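Local atomic coordinates of DUF72 domain-containing protein (Thermotoga maritima, PDB entry 1VPQ), a protein that is of unknown function but belongs to the DUF72 family and folds as a TIM-type barrel of parallel strands and helices. Residues Gly17-Ser22 / Phe249-Tyr254; Thr196-Tyr201 / Arg242-Tyr247; Ser88-Leu93 / Thr123-Pro128. One frame throughout, in Å; residues are numbered along the deposited sequence.

Interaction 1. Residues Gly17-Ser22 / Phe249-Tyr254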
# COMPACT_ATOMS: atom_id res chain seq x y z
N GLY A 17 -4.26 -8.44 0.28
CA GLY A 17 -3.01 -8.97 -0.23
C GLY A 17 -1.85 -8.48 0.62
O GLY A 17 -2.04 -8.03 1.75
N THR A 18 -0.64 -8.58 0.06
CA THR A 18 0.58 -8.13 0.72
C THR A 18 1.33 -7.07 -0.10
O THR A 18 1.04 -6.86 -1.28
CB THR A 18 1.54 -9.30 0.94
OG1 THR A 18 1.72 -9.98 -0.31
CG2 THR A 18 1.00 -10.27 2.00
N SER A 19 2.29 -6.41 0.54
CA SER A 19 3.16 -5.46 -0.15
C SER A 19 4.32 -6.24 -0.75
O SER A 19 5.26 -6.60 -0.05
CB SER A 19 3.69 -4.39 0.80
OG SER A 19 2.65 -3.54 1.24
N GLY A 20 4.22 -6.49 -2.05
CA GLY A 20 5.19 -7.32 -2.75
C GLY A 20 4.84 -8.79 -2.61
O GLY A 20 4.09 -9.19 -1.72
N PHE A 21 5.40 -9.58 -3.52
CA PHE A 21 5.26 -11.04 -3.50
C PHE A 21 6.61 -11.76 -3.65
O PHE A 21 6.70 -12.95 -3.38
CB PHE A 21 4.34 -11.48 -4.65
CG PHE A 21 4.96 -11.31 -6.01
CD1 PHE A 21 5.72 -12.33 -6.58
CD2 PHE A 21 4.81 -10.13 -6.72
CE1 PHE A 21 6.31 -12.18 -7.83
CE2 PHE A 21 5.40 -9.97 -7.97
CZ PHE A 21 6.15 -11.00 -8.52
N SER A 22 7.64 -11.03 -4.07
CA SER A 22 8.91 -11.62 -4.49
C SER A 22 9.95 -11.56 -3.37
O SER A 22 10.84 -10.71 -3.36
CB SER A 22 9.42 -10.91 -5.75
OG SER A 22 10.44 -11.65 -6.40
N PHE A 249 -3.65 -4.17 2.63
CA PHE A 249 -2.32 -4.75 2.41
C PHE A 249 -1.56 -4.87 3.72
O PHE A 249 -1.63 -3.96 4.55
CB PHE A 249 -1.52 -3.92 1.41
CG PHE A 249 -2.17 -3.80 0.07
CD1 PHE A 249 -1.99 -4.78 -0.90
CD2 PHE A 249 -2.99 -2.72 -0.23
CE1 PHE A 249 -2.60 -4.68 -2.14
CE2 PHE A 249 -3.62 -2.62 -1.47
CZ PHE A 249 -3.41 -3.61 -2.42
N PHE A 250 -0.84 -5.98 3.88
CA PHE A 250 0.04 -6.24 5.03
C PHE A 250 1.48 -6.05 4.63
O PHE A 250 1.94 -6.63 3.65
CB PHE A 250 -0.13 -7.67 5.55
CG PHE A 250 -1.33 -7.86 6.42
CD1 PHE A 250 -2.59 -7.98 5.86
CD2 PHE A 250 -1.20 -7.91 7.80
CE1 PHE A 250 -3.71 -8.16 6.65
CE2 PHE A 250 -2.31 -8.09 8.60
CZ PHE A 250 -3.58 -8.21 8.02
N ASN A 251 2.20 -5.28 5.44
CA ASN A 251 3.53 -4.79 5.08
C ASN A 251 4.62 -5.35 5.98
O ASN A 251 5.80 -5.06 5.77
CB ASN A 251 3.52 -3.26 5.15
CG ASN A 251 4.62 -2.63 4.31
OD1 ASN A 251 5.00 -3.16 3.27
ND2 ASN A 251 5.13 -1.50 4.77
N ASN A 252 4.23 -6.12 6.99
CA ASN A 252 5.17 -6.73 7.93
C ASN A 252 5.78 -7.98 7.32
O ASN A 252 5.63 -9.07 7.84
CB ASN A 252 4.48 -7.05 9.26
CG ASN A 252 3.24 -7.93 9.11
OD1 ASN A 252 2.42 -7.71 8.21
ND2 ASN A 252 3.08 -8.90 10.00
N CYS A 253 6.49 -7.79 6.21
CA CYS A 253 6.86 -8.88 5.30
C CYS A 253 8.09 -9.68 5.73
O CYS A 253 8.43 -10.68 5.10
CB CYS A 253 7.06 -8.34 3.87
SG CYS A 253 5.51 -7.84 3.01
N TYR A 254 8.74 -9.23 6.79
CA TYR A 254 9.93 -9.93 7.32
C TYR A 254 9.59 -11.38 7.66
O TYR A 254 8.73 -11.64 8.51
CB TYR A 254 10.45 -9.20 8.56
CG TYR A 254 11.73 -9.76 9.16
CD1 TYR A 254 12.97 -9.41 8.66
CD2 TYR A 254 11.68 -10.61 10.26
CE1 TYR A 254 14.16 -9.92 9.23
CE2 TYR A 254 12.85 -11.12 10.84
CZ TYR A 254 14.09 -10.77 10.32
OH TYR A 254 15.24 -11.27 10.88

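Interaction 2. Residues Thr196-Tyr201 / Arg242-Tyr247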
# COMPACT_ATOMS: atom_id res chain seq x y z
N THR A 196 -12.43 9.23 2.96
CA THR A 196 -12.48 10.55 2.32
C THR A 196 -13.05 10.48 0.90
O THR A 196 -13.27 11.52 0.27
CB THR A 196 -11.09 11.14 2.23
OG1 THR A 196 -10.25 10.23 1.51
CG2 THR A 196 -10.51 11.38 3.61
N THR A 197 -13.27 9.26 0.40
CA THR A 197 -13.68 9.01 -0.98
C THR A 197 -14.68 7.85 -0.99
O THR A 197 -15.30 7.57 0.03
CB THR A 197 -12.46 8.66 -1.87
OG1 THR A 197 -11.81 7.49 -1.37
CG2 THR A 197 -11.46 9.80 -1.90
N ASP A 198 -14.85 7.22 -2.15
CA ASP A 198 -15.68 6.02 -2.29
C ASP A 198 -14.81 4.77 -2.44
O ASP A 198 -15.24 3.77 -3.02
CB ASP A 198 -16.65 6.17 -3.47
CG ASP A 198 -15.95 6.44 -4.81
OD1 ASP A 198 -14.75 6.75 -4.82
OD2 ASP A 198 -16.63 6.36 -5.85
N TYR A 199 -13.59 4.85 -1.90
CA TYR A 199 -12.72 3.70 -1.70
C TYR A 199 -12.02 3.80 -0.35
O TYR A 199 -11.73 4.90 0.13
CB TYR A 199 -11.68 3.62 -2.83
CG TYR A 199 -12.31 3.33 -4.16
CD1 TYR A 199 -12.62 2.03 -4.53
CD2 TYR A 199 -12.64 4.37 -5.04
CE1 TYR A 199 -13.23 1.76 -5.76
CE2 TYR A 199 -13.25 4.11 -6.27
CZ TYR A 199 -13.54 2.80 -6.62
OH TYR A 199 -14.14 2.52 -7.83
N ALA A 200 -11.80 2.65 0.27
CA ALA A 200 -10.95 2.55 1.47
C ALA A 200 -9.66 1.83 1.12
O ALA A 200 -9.64 0.98 0.23
CB ALA A 200 -11.66 1.82 2.59
N TYR A 201 -8.60 2.19 1.83
CA TYR A 201 -7.28 1.63 1.62
C TYR A 201 -6.63 1.45 2.99
O TYR A 201 -6.45 2.42 3.71
CB TYR A 201 -6.45 2.58 0.75
CG TYR A 201 -5.24 1.97 0.06
CD1 TYR A 201 -4.16 1.48 0.78
CD2 TYR A 201 -5.17 1.92 -1.33
CE1 TYR A 201 -3.04 0.94 0.13
CE2 TYR A 201 -4.07 1.39 -1.98
CZ TYR A 201 -3.00 0.91 -1.25
OH TYR A 201 -1.91 0.38 -1.91
N ARG A 242 -19.47 1.29 3.31
CA ARG A 242 -19.59 2.68 2.92
C ARG A 242 -18.91 3.01 1.58
O ARG A 242 -19.01 4.14 1.11
CB ARG A 242 -19.01 3.58 4.03
N VAL A 243 -18.23 2.04 0.97
CA VAL A 243 -17.41 2.30 -0.23
C VAL A 243 -17.60 1.25 -1.33
O VAL A 243 -18.14 0.17 -1.08
CB VAL A 243 -15.92 2.44 0.12
CG1 VAL A 243 -15.70 3.61 1.08
CG2 VAL A 243 -15.38 1.15 0.72
N LYS A 244 -17.16 1.59 -2.54
CA LYS A 244 -17.28 0.68 -3.69
C LYS A 244 -16.38 -0.54 -3.48
O LYS A 244 -16.82 -1.68 -3.66
CB LYS A 244 -16.89 1.35 -5.01
CG LYS A 244 -17.47 2.73 -5.28
CD LYS A 244 -18.98 2.77 -5.20
CE LYS A 244 -19.51 4.18 -5.52
NZ LYS A 244 -19.17 4.60 -6.90
N GLU A 245 -15.12 -0.28 -3.12
CA GLU A 245 -14.13 -1.33 -2.86
C GLU A 245 -13.15 -0.92 -1.77
O GLU A 245 -12.92 0.27 -1.55
CB GLU A 245 -13.34 -1.67 -4.13
CG GLU A 245 -14.14 -2.42 -5.19
CD GLU A 245 -13.49 -2.39 -6.56
OE1 GLU A 245 -12.27 -2.15 -6.66
OE2 GLU A 245 -14.22 -2.60 -7.56
N THR A 246 -12.56 -1.91 -1.11
CA THR A 246 -11.59 -1.70 -0.04
C THR A 246 -10.35 -2.53 -0.35
O THR A 246 -10.47 -3.70 -0.72
CB THR A 246 -12.15 -2.13 1.34
OG1 THR A 246 -13.20 -1.24 1.74
CG2 THR A 246 -11.07 -2.12 2.42
N TYR A 247 -9.18 -1.92 -0.20
CA TYR A 247 -7.90 -2.59 -0.47
C TYR A 247 -7.09 -2.66 0.81
O TYR A 247 -6.80 -1.63 1.42
CB TYR A 247 -7.12 -1.85 -1.56
CG TYR A 247 -8.00 -1.45 -2.71
CD1 TYR A 247 -8.59 -2.41 -3.53
CD2 TYR A 247 -8.28 -0.11 -2.97
CE1 TYR A 247 -9.43 -2.05 -4.57
CE2 TYR A 247 -9.11 0.26 -4.00
CZ TYR A 247 -9.68 -0.71 -4.81
OH TYR A 247 -10.52 -0.33 -5.85

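Interaction 3. Residues Ser88-Leu93 / Thr123-Pro128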
# COMPACT_ATOMS: atom_id res chain seq x y z
N SER A 88 10.82 10.19 -5.76
CA SER A 88 10.97 11.65 -5.85
C SER A 88 9.70 12.40 -5.41
O SER A 88 9.76 13.43 -4.74
CB SER A 88 11.28 12.05 -7.29
OG SER A 88 10.21 11.67 -8.15
N VAL A 89 8.56 11.88 -5.83
CA VAL A 89 7.28 12.54 -5.60
C VAL A 89 6.94 12.56 -4.12
O VAL A 89 6.48 13.57 -3.60
CB VAL A 89 6.16 11.86 -6.44
CG1 VAL A 89 4.77 12.34 -6.01
CG2 VAL A 89 6.41 12.13 -7.93
N THR A 90 7.22 11.45 -3.43
CA THR A 90 6.90 11.31 -2.01
C THR A 90 8.01 11.68 -1.00
O THR A 90 7.71 12.03 0.14
CB THR A 90 6.42 9.88 -1.72
OG1 THR A 90 7.35 8.95 -2.29
CG2 THR A 90 5.04 9.67 -2.32
N HIS A 91 9.28 11.63 -1.41
CA HIS A 91 10.41 11.80 -0.48
C HIS A 91 11.37 12.96 -0.79
O HIS A 91 12.28 13.22 -0.00
CB HIS A 91 11.24 10.50 -0.42
CG HIS A 91 10.54 9.37 0.27
ND1 HIS A 91 9.43 8.74 -0.26
CD2 HIS A 91 10.80 8.75 1.45
CE1 HIS A 91 9.03 7.80 0.57
NE2 HIS A 91 9.84 7.78 1.61
N VAL A 92 11.22 13.63 -1.93
CA VAL A 92 12.27 14.54 -2.41
C VAL A 92 11.75 15.92 -2.82
O VAL A 92 12.09 16.91 -2.20
CB VAL A 92 13.06 13.92 -3.60
CG1 VAL A 92 14.21 14.82 -4.03
CG2 VAL A 92 13.59 12.55 -3.24
N LEU A 93 10.91 15.97 -3.85
CA LEU A 93 10.56 17.23 -4.51
C LEU A 93 9.95 18.26 -3.56
O LEU A 93 10.21 19.45 -3.69
CB LEU A 93 9.58 17.00 -5.67
CG LEU A 93 10.12 16.20 -6.86
CD1 LEU A 93 8.97 15.86 -7.79
CD2 LEU A 93 11.21 16.95 -7.60
N THR A 123 -3.23 4.20 -7.09
CA THR A 123 -1.83 4.63 -6.95
C THR A 123 -1.62 5.18 -5.54
O THR A 123 -2.44 5.92 -5.03
CB THR A 123 -1.45 5.68 -8.02
OG1 THR A 123 -1.50 5.06 -9.31
CG2 THR A 123 -0.03 6.21 -7.80
N LEU A 124 -0.51 4.79 -4.93
CA LEU A 124 -0.23 5.13 -3.53
C LEU A 124 0.90 6.13 -3.42
O LEU A 124 2.01 5.90 -3.94
CB LEU A 124 0.13 3.87 -2.74
CG LEU A 124 0.53 4.07 -1.27
CD1 LEU A 124 -0.66 4.51 -0.41
CD2 LEU A 124 1.15 2.81 -0.71
N ALA A 125 0.63 7.23 -2.72
CA ALA A 125 1.66 8.19 -2.35
C ALA A 125 1.85 8.12 -0.85
O ALA A 125 1.04 8.65 -0.08
CB ALA A 125 1.26 9.60 -2.78
N GLN A 126 2.93 7.45 -0.43
CA GLN A 126 3.25 7.29 0.99
C GLN A 126 4.43 8.19 1.37
O GLN A 126 5.52 8.06 0.83
CB GLN A 126 3.54 5.81 1.32
CG GLN A 126 4.16 5.54 2.70
CD GLN A 126 5.69 5.48 2.66
OE1 GLN A 126 6.27 4.69 1.91
NE2 GLN A 126 6.35 6.31 3.48
N PHE A 127 4.18 9.08 2.33
CA PHE A 127 5.13 10.11 2.71
C PHE A 127 5.89 9.75 3.97
O PHE A 127 5.33 9.13 4.87
CB PHE A 127 4.39 11.43 2.89
CG PHE A 127 3.89 12.00 1.60
CD1 PHE A 127 2.66 11.60 1.09
CD2 PHE A 127 4.66 12.90 0.88
CE1 PHE A 127 2.20 12.11 -0.11
CE2 PHE A 127 4.21 13.41 -0.32
CZ PHE A 127 2.98 13.02 -0.81
N PRO A 128 7.17 10.14 4.05
CA PRO A 128 7.98 9.76 5.20
C PRO A 128 7.67 10.58 6.46
O PRO A 128 6.81 11.48 6.45
CB PRO A 128 9.41 10.02 4.71
CG PRO A 128 9.28 11.10 3.71
CD PRO A 128 7.92 10.97 3.09
O HOH W 1 9.03 6.22 3.79

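Interaction 1. Residues Gly17-Ser22 / Phe249-Tyr254
Gly17 and Thr18 of the first strand of the TIM-type barrel, 13-18, pair in parallel with Phe249 and Phe250 of the last strand, and the loops that follow stay together at the C-terminal rim. Two hydrogen bonds carry the register: Phe250 N gives to Gly17 O at 3.2 Å, and Ser19 N to Phe250 O at 3.1 Å, the latter approaching from above the carbonyl plane. Gly17 and Phe249 belong to the face turned into the barrel, where the Phe249 ring also meets Tyr201 and its CD1 lies 3.7 Å from Thr18 O. On the other face are Thr18 and Phe250, whose ring heads away toward helix 257-270. Beyond the paired residues, Ser19 meets Asn251: Ser19 CB and OG each lie 3.1 Å from Asn251 OD1, while the hydrogen bond of OG is with Glu54. Swinging CG of Asn251 anti to its backbone N (chi1 -157°) carries the amide to Ser19 and leaves ND2 to His205. Further along, Cys253 SG rests 3.3 Å from Ser19 O. Residues 18-20 are tied internally: with OG1 of Thr18 set between its backbone N and carbonyl carbon (chi1 52°), the hydroxyl donates to Gly20 O at 2.9 Å. A bound sulfate near Asn251, probably from the crystallisation liquor and not settled in its pairing, may mark a polar pocket at the end of the barrel where TIM barrels usually place their active sites. The chemistry thus shifts from backbone pairing between buried strands to a cluster of polar side chains at the rim.

Interaction 2. Residues Thr196-Tyr201 / Arg242-Tyr247
Tyr199 and Tyr247 both set CG beside the backbone N and anti to the carbonyl carbon (chi1 -66° and -44°), which brings their side chains together at a slant on the inward face of neighbouring parallel strands 199-204 and 245-250 of the TIM-type barrel. Tyr247 OH lies 3.4 Å from Tyr199 CE1 and donates to Glu245 OE1 at 2.7 Å, meeting the carboxylate on its anti side and 31° out of its plane. Glu245 OE1 also forms a salt bridge with Lys121, which links strand 245-250 to strand 120-126. With an alanine at Tyr247, Glu245 OE1 would probably lose its hydroxyl partner and a gap would open beside the Tyr199 ring. Glu245 CB borders that ring at its edge, in plane, while Lys244 CG lies over one face. The Tyr201 side chain crosses that of Tyr247 at about a right angle, with Tyr247 CB above the rim of the Tyr201 ring; the Tyr201 hydroxyl is hydrogen-bonded to Glu54 and Thr82. Between the strands, Ala200 serves both ways: its N bonds to Glu245 O at 3.2 Å, in the carbonyl plane, and its O accepts from Tyr247 N at 3.0 Å. Toward the N-terminal side, Lys244 N donates to Asp198 O at 2.9 Å. A salt bridge, its hydrogen bond weak at 3.3 Å, joins Lys244 NZ to Asp198 OD2. The Lys244 chain reaches it by bending at chi2 and chi4. Facing outward, Ala200 CB packs 3.5 Å from Thr246 OG1 and 4.2 Å from Val243 CG2.

Interaction 3. Residues Ser88-Leu93 / Thr123-Pro128
Thr90 lays its methyl over the face of the Phe127 ring, CG2 standing 4.2 Å from the ring centroid and nearly on the normal, a CH-pi contact. The same methyl, Thr90 CG2, touches Ala125 CB at 3.8 Å. Helix 87-91, which follows strand 80-84, is thereby wedged against the end of the neighbouring strand 120-126 of the TIM-type barrel. Phe127 is stacked by Phe131 as well. Next to it, Pro128 CD sits 4.0 Å from the centroid of the His91 imidazole, again over a face, while Thr90 O comes within 3.1 Å of that CD. A chi1 of 49° turns the Thr90 hydroxyl back over its own main chain to the imidazole edge, where OG1 is hydrogen-bonded to His91 ND1 at 2.9 Å. At the other nitrogen, a water 2.8 Å from His91 NE2 accepts from Gln126 NE2 at 2.7 Å, bridging the segments. Gln126 OE1 is hydrogen-bonded to Lys84, and the Gln126 side chain lies close to a bound sulfate, probably from the crystallisation liquor. The contact therefore joins helix to strand through CH groups over ring faces and one water, with the imidazole covered on one face by Pro128 and fixed in rotation by hydrogen bonds at both nitrogens.

How the interactions relate
All three contacts rest on one parallel barrel sheet, but at different places along its strands. Interactions 1 and 2 share strand 245-250, pairing its C-terminal end with 13-18 and its N-terminal end with 199-204; they meet inside the barrel. Interaction 3 instead sets a helix beyond strand 80-84 on strand 120-126, and reaches interaction 2 through Leu124 against Tyr201. Interactions 1 and 3 are largely buried, whereas interaction 2 runs from the interior to a more exposed start at Asp198 and Lys244. Backbone hydrogen bonds dominate the strand pairs, while CH-pi packing and a water bridge join the helix. Interactions 1 and 3, whose nearest atoms are about 7 Å apart, each reach a sulfate.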